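Local coordinates for centrosome-associated zinc finger protein CP190 (Drosophila melanogaster, PDB 6ER1) that helps organise chromatin domains and insulator boundaries through recruitment by insulator DNA-binding proteins, homodimerising via its N-terminal BTB domain, the part modelled here, at residues L39-N44 with L75-E80; N91-G96 with M115-L120. All blocks are in the same frame, centred on the assembly; numbering follows the deposited sequence.

Contact 1. Residues L39-N44 with L75-E80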
loop_
_atom_site.group_PDB
_atom_site.type_symbol
_atom_site.label_atom_id
_atom_site.label_comp_id
_atom_site.label_asym_id
_atom_site.label_seq_id
_atom_site.Cartn_x
_atom_site.Cartn_y
_atom_site.Cartn_z
ATOM N N LEU A 39 10.643 12.549 3.633
ATOM C CA LEU A 39 12.094 12.419 3.749
ATOM C C LEU A 39 12.731 13.722 3.330
ATOM O O LEU A 39 12.400 14.266 2.276
ATOM C CB LEU A 39 12.614 11.318 2.836
ATOM C CG LEU A 39 11.851 9.998 2.901
ATOM C CD1 LEU A 39 12.406 9.021 1.911
ATOM C CD2 LEU A 39 11.881 9.412 4.296
ATOM N N GLN A 40 13.639 14.240 4.142
ATOM C CA GLN A 40 14.317 15.497 3.844
ATOM C C GLN A 40 15.815 15.318 3.654
ATOM O O GLN A 40 16.485 14.752 4.545
ATOM C CB GLN A 40 14.007 16.540 4.914
ATOM C CG GLN A 40 14.599 17.910 4.561
ATOM C CD GLN A 40 14.016 19.021 5.375
ATOM O OE1 GLN A 40 12.805 19.124 5.522
ATOM N NE2 GLN A 40 14.882 19.876 5.910
ATOM N N PHE A 41 16.312 15.848 2.525
ATOM C CA PHE A 41 17.715 15.780 2.152
ATOM C C PHE A 41 18.513 16.998 2.634
ATOM O O PHE A 41 17.932 17.994 3.085
ATOM C CB PHE A 41 17.822 15.497 0.652
ATOM C CG PHE A 41 17.122 14.245 0.244
ATOM C CD1 PHE A 41 17.602 13.023 0.655
ATOM C CD2 PHE A 41 16.001 14.286 -0.550
ATOM C CE1 PHE A 41 16.963 11.851 0.280
ATOM C CE2 PHE A 41 15.371 13.140 -0.949
ATOM C CZ PHE A 41 15.841 11.900 -0.528
ATOM N N ARG A 42 19.835 16.915 2.540
ATOM C CA ARG A 42 20.729 17.968 3.051
ATOM C C ARG A 42 20.490 19.303 2.354
ATOM O O ARG A 42 20.627 20.372 2.983
ATOM C CB ARG A 42 22.207 17.564 2.924
ATOM C CG ARG A 42 22.642 16.462 3.885
ATOM C CD ARG A 42 24.164 16.252 3.854
ATOM N NE ARG A 42 24.872 17.329 4.542
ATOM C CZ ARG A 42 26.198 17.379 4.694
ATOM N NH1 ARG A 42 26.748 18.407 5.320
ATOM N NH2 ARG A 42 26.986 16.412 4.230
ATOM N N ASP A 43 20.105 19.238 1.069
ATOM C CA ASP A 43 19.786 20.445 0.275
ATOM C C ASP A 43 18.360 21.031 0.556
ATOM O O ASP A 43 17.930 21.993 -0.102
ATOM C CB ASP A 43 20.024 20.141 -1.245
ATOM C CG ASP A 43 19.066 19.080 -1.833
ATOM O OD1 ASP A 43 18.161 18.626 -1.112
ATOM O OD2 ASP A 43 19.233 18.773 -3.059
ATOM N N ASN A 44 17.658 20.436 1.528
ATOM C CA ASN A 44 16.303 20.804 2.010
ATOM C C ASN A 44 15.184 20.318 1.095
ATOM O O ASN A 44 14.007 20.550 1.393
ATOM C CB ASN A 44 16.134 22.294 2.377
ATOM C CG ASN A 44 17.143 22.766 3.410
ATOM O OD1 ASN A 44 17.437 22.076 4.393
ATOM N ND2 ASN A 44 17.686 23.951 3.190
ATOM N N LEU A 75 11.459 13.801 8.202
ATOM C CA LEU A 75 12.543 13.027 8.740
ATOM C C LEU A 75 13.864 13.426 8.052
ATOM O O LEU A 75 13.997 13.348 6.818
ATOM C CB LEU A 75 12.243 11.553 8.526
ATOM C CG LEU A 75 13.217 10.548 9.118
ATOM C CD1 LEU A 75 13.309 10.710 10.625
ATOM C CD2 LEU A 75 12.699 9.173 8.772
ATOM N N ILE A 76 14.855 13.795 8.849
ATOM C CA ILE A 76 16.144 14.264 8.309
ATOM C C ILE A 76 17.014 13.047 7.965
ATOM O O ILE A 76 17.439 12.264 8.846
ATOM C CB ILE A 76 16.882 15.140 9.315
ATOM C CG1 ILE A 76 16.027 16.358 9.682
ATOM C CG2 ILE A 76 18.239 15.524 8.780
ATOM C CD1 ILE A 76 15.553 17.178 8.494
ATOM N N MET A 77 17.247 12.850 6.684
ATOM C CA MET A 77 18.011 11.701 6.231
ATOM C C MET A 77 19.480 11.805 6.657
ATOM O O MET A 77 20.046 12.893 6.650
ATOM C CB MET A 77 17.960 11.606 4.706
ATOM C CG MET A 77 16.575 11.229 4.181
ATOM S SD MET A 77 15.922 9.648 4.737
ATOM C CE MET A 77 15.032 10.049 6.223
ATOM N N PRO A 78 20.100 10.686 7.022
ATOM C CA PRO A 78 21.521 10.697 7.319
ATOM C C PRO A 78 22.412 11.089 6.138
ATOM O O PRO A 78 22.012 11.000 4.975
ATOM C CB PRO A 78 21.815 9.274 7.775
ATOM C CG PRO A 78 20.560 8.521 7.703
ATOM C CD PRO A 78 19.491 9.354 7.149
ATOM N N ASN A 79 23.624 11.532 6.450
ATOM C CA ASN A 79 24.566 11.993 5.415
ATOM C C ASN A 79 24.886 10.946 4.369
ATOM O O ASN A 79 25.055 11.288 3.193
ATOM C CB ASN A 79 25.848 12.469 6.063
ATOM C CG ASN A 79 25.647 13.722 6.868
ATOM O OD1 ASN A 79 24.713 14.488 6.639
ATOM N ND2 ASN A 79 26.541 13.948 7.814
ATOM N N GLU A 80 24.886 9.673 4.772
ATOM C CA GLU A 80 25.196 8.590 3.832
ATOM C C GLU A 80 24.002 8.113 3.029
ATOM O O GLU A 80 24.162 7.176 2.240
ATOM C CB GLU A 80 25.816 7.357 4.537
ATOM C CG GLU A 80 24.878 6.473 5.397
ATOM C CD GLU A 80 24.777 6.949 6.825
ATOM O OE1 GLU A 80 24.993 8.174 7.071
ATOM O OE2 GLU A 80 24.456 6.104 7.677
HETATM O O HOH W 1 19.273 15.008 5.093
#

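Contact 2. Residues N91-G96 with M115-L120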
loop_
_atom_site.group_PDB
_atom_site.type_symbol
_atom_site.label_atom_id
_atom_site.label_comp_id
_atom_site.label_asym_id
_atom_site.label_seq_id
_atom_site.Cartn_x
_atom_site.Cartn_y
_atom_site.Cartn_z
ATOM N N ASN A 91 12.005 4.381 -5.861
ATOM C CA ASN A 91 11.294 4.046 -7.076
ATOM C C ASN A 91 11.214 2.518 -7.332
ATOM O O ASN A 91 10.175 1.987 -7.808
ATOM C CB ASN A 91 11.883 4.761 -8.286
ATOM C CG ASN A 91 11.600 6.273 -8.319
ATOM O OD1 ASN A 91 10.609 6.735 -7.792
ATOM N ND2 ASN A 91 12.426 7.010 -9.022
ATOM N N PHE A 92 12.282 1.821 -6.979
ATOM C CA PHE A 92 12.306 0.350 -6.997
ATOM C C PHE A 92 11.233 -0.213 -6.059
ATOM O O PHE A 92 10.481 -1.136 -6.469
ATOM C CB PHE A 92 13.678 -0.198 -6.624
ATOM C CG PHE A 92 13.710 -1.663 -6.383
ATOM C CD1 PHE A 92 13.617 -2.583 -7.383
ATOM C CD2 PHE A 92 13.700 -2.095 -5.086
ATOM C CE1 PHE A 92 13.567 -3.934 -7.105
ATOM C CE2 PHE A 92 13.661 -3.447 -4.791
ATOM C CZ PHE A 92 13.618 -4.365 -5.803
ATOM N N MET A 93 11.121 0.353 -4.867
ATOM C CA MET A 93 10.103 -0.206 -3.926
ATOM C C MET A 93 8.701 -0.095 -4.475
ATOM O O MET A 93 7.847 -0.994 -4.236
ATOM C CB MET A 93 10.175 0.486 -2.589
ATOM C CG MET A 93 11.437 0.239 -1.859
ATOM S SD MET A 93 11.569 1.425 -0.501
ATOM C CE MET A 93 12.626 0.638 0.480
ATOM N N TYR A 94 8.393 0.937 -5.252
ATOM C CA TYR A 94 7.065 1.135 -5.860
ATOM C C TYR A 94 6.816 0.330 -7.127
ATOM O O TYR A 94 5.660 0.078 -7.495
ATOM C CB TYR A 94 6.794 2.602 -6.153
ATOM C CG TYR A 94 6.393 3.409 -4.937
ATOM C CD1 TYR A 94 7.318 3.964 -4.085
ATOM C CD2 TYR A 94 5.043 3.559 -4.605
ATOM C CE1 TYR A 94 6.947 4.665 -2.953
ATOM C CE2 TYR A 94 4.663 4.265 -3.484
ATOM C CZ TYR A 94 5.607 4.812 -2.643
ATOM O OH TYR A 94 5.243 5.550 -1.552
ATOM N N THR A 95 7.875 -0.119 -7.775
ATOM C CA THR A 95 7.740 -0.659 -9.128
ATOM C C THR A 95 8.335 -2.022 -9.418
ATOM O O THR A 95 7.865 -2.691 -10.348
ATOM C CB THR A 95 8.364 0.291 -10.193
ATOM O OG1 THR A 95 9.769 0.361 -10.021
ATOM C CG2 THR A 95 7.779 1.683 -10.145
ATOM N N GLY A 96 9.354 -2.419 -8.665
ATOM C CA GLY A 96 10.167 -3.571 -8.973
ATOM C C GLY A 96 11.294 -3.388 -9.954
ATOM O O GLY A 96 12.029 -4.336 -10.206
ATOM N N MET A 115 21.046 -1.388 4.623
ATOM C CA MET A 115 19.605 -1.426 4.884
ATOM C C MET A 115 19.163 -2.867 5.153
ATOM O O MET A 115 18.030 -3.046 5.631
ATOM C CB MET A 115 18.799 -0.966 3.687
ATOM C CG MET A 115 19.037 0.481 3.289
ATOM S SD MET A 115 18.206 0.895 1.729
ATOM C CE MET A 115 16.559 0.987 2.326
ATOM N N ASN A 116 19.984 -3.821 4.829
ATOM C CA ASN A 116 19.641 -5.258 4.721
ATOM C C ASN A 116 18.459 -5.405 3.858
ATOM O O ASN A 116 17.496 -6.195 4.169
ATOM C CB ASN A 116 19.473 -5.982 6.067
ATOM C CG ASN A 116 19.621 -7.452 5.868
ATOM O OD1 ASN A 116 20.506 -7.937 5.173
ATOM N ND2 ASN A 116 18.644 -8.226 6.482
ATOM N N MET A 117 18.331 -4.754 2.742
ATOM C CA MET A 117 17.241 -4.828 1.832
ATOM C C MET A 117 17.437 -5.997 0.917
ATOM O O MET A 117 17.863 -5.914 -0.242
ATOM C CB MET A 117 17.067 -3.512 1.055
ATOM C CG MET A 117 15.845 -3.448 0.202
ATOM S SD MET A 117 15.669 -1.762 -0.451
ATOM C CE MET A 117 14.401 -1.997 -1.648
ATOM N N THR A 118 17.057 -7.190 1.421
ATOM C CA THR A 118 17.326 -8.421 0.769
ATOM C C THR A 118 16.855 -8.499 -0.676
ATOM O O THR A 118 17.578 -9.026 -1.556
ATOM C CB THR A 118 16.662 -9.574 1.605
ATOM O OG1 THR A 118 17.144 -9.454 2.952
ATOM C CG2 THR A 118 17.009 -10.937 1.056
ATOM N N VAL A 119 15.639 -8.014 -0.934
ATOM C CA VAL A 119 15.103 -8.142 -2.278
ATOM C C VAL A 119 15.971 -7.346 -3.301
ATOM O O VAL A 119 16.118 -7.770 -4.418
ATOM C CB VAL A 119 13.620 -7.762 -2.371
ATOM C CG1 VAL A 119 13.358 -6.323 -2.048
ATOM C CG2 VAL A 119 12.966 -8.212 -3.672
ATOM N N LEU A 120 16.491 -6.225 -2.859
ATOM C CA LEU A 120 17.350 -5.393 -3.764
ATOM C C LEU A 120 18.755 -6.012 -3.878
ATOM O O LEU A 120 19.361 -5.994 -4.967
ATOM C CB LEU A 120 17.387 -3.964 -3.232
ATOM C CG LEU A 120 18.270 -3.009 -4.059
ATOM C CD1 LEU A 120 17.812 -3.032 -5.505
ATOM C CD2 LEU A 120 18.121 -1.657 -3.394
#

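Contact 1. Residues L39-N44 with L75-E80
Q40 O takes two hydrogen bonds: one from M77 N at 3.0 Å, nearly in line with the C=O, and one from water 1, which lies 2.9 Å from Q40 O. The same water donates to M77 O, 2.7 Å from it, and so links the two segments just where regular strand pairing gives out. One step earlier Q40 N donates to L75 O over 2.8 Å. Parallel bridges join L39 to L75 and Q40 to I76. They pair strands 37-40 and 74-76, the two middle strands of the four-stranded mixed sheet of this BTB/POZ domain. On the sheet face of L39 and L75, helix 60-67 packs through F61 and L64, and V86 of helix 83-95 reaches L39.

M77 fills the corner beyond the strands. Its chain bends twice past CG (chi2 -60°, chi3 90°), which curls the thioether back so that M77 CE meets L39 CD2 at 3.7 Å, while M77 CG lies 4.0 Å from F41 CE1, oblique to the ring. With an alanine here, L39 CD2 and the F41 ring would probably lose the neighbour they share, and a gap would be likely between them. F41 also packs on A83 and V86.

On the other sheet face Q40 and I76 run side by side in the same direction. Q40 CG stands anti to the backbone N (chi1 -175°), and the extended chain lays its amide beside the isoleucine methyl, Q40 NE2 being 3.8 Å from I76 CD1; the hydrogen bond from Q46 NE2 to Q40 OE1 limits how that amide can turn. Farther along, N79 OD1 lies over one face of the R42 guanidinium and 3.3 Å from R42 CD, in one of two modelled R42 conformers.

Contact 2. Residues N91-G96 with M115-L120
The backbones of F92 and L120 stay well apart, their CA atoms 8.3 Å from each other, so side chains alone bridge the two segments. Residues 91-95 form the last turn of helix 83-95, where F92 O accepts from both T95 N and G96 N, the latter at 2.8 Å, and G96 leaves the helix with positive phi. Across from it the chain leaves helix 105-115 in a Schellman motif at N116, passes M117 at the centre of an inverse gamma turn, and enters helix 118-124 with M117 in the N-cap position.

F92 projects into this bend. A chi1 of 169° sets F92 CG opposite the backbone N and carries the ring across to the second segment, where it is met from two directions. L120 CD1 sits over one face, 4.2 Å from the F92 ring centroid and 10° off the ring normal, a CH-pi contact. At the edge, in the ring plane, lie two methyls: M117 CE at 3.5 Å from F92 CD2, and V119 CG1 at 4.0 Å from F92 CE2. The M117 chain is fully extended in the conformer described, one of two modelled, and its methyl slots between the F92 edge and M93, with M117 CE 3.7 Å from M93 CG. M93 CE comes near M115 CE more loosely.

The second subunit adds to the same cluster: its W17 ring meets F92 with planes about 55° apart, its V14 packs on F92, and its W17 NE1 hydrogen-bonds to M93 O. This part of the BTB fold thus belongs to the homodimer interface.

Between the two segments no hydrogen bond forms; three methionines, a valine, a leucine and one aromatic ring hold by shape and burial, while polar bonds run within each segment, as at F92 O, and toward the second subunit.

Contact 1 closes before contact 2 opens along the chain, and helix 83-95, which follows strand 74-76, carries the chain from one to the other. Their centres are 19 Å apart and their nearest atoms about 8 Å, so they do not touch. F61 of helix 60-67 spans part of that gap, packing on L39 as well as on M93 and M115, while the start of helix 83-95 covers L39 and F41. The two differ in setting: contact 1 lies where strands 37-40 and 74-76 end, touched by no other chain of the assembly, whereas contact 2, near the centre of the chain, is completed by the second subunit.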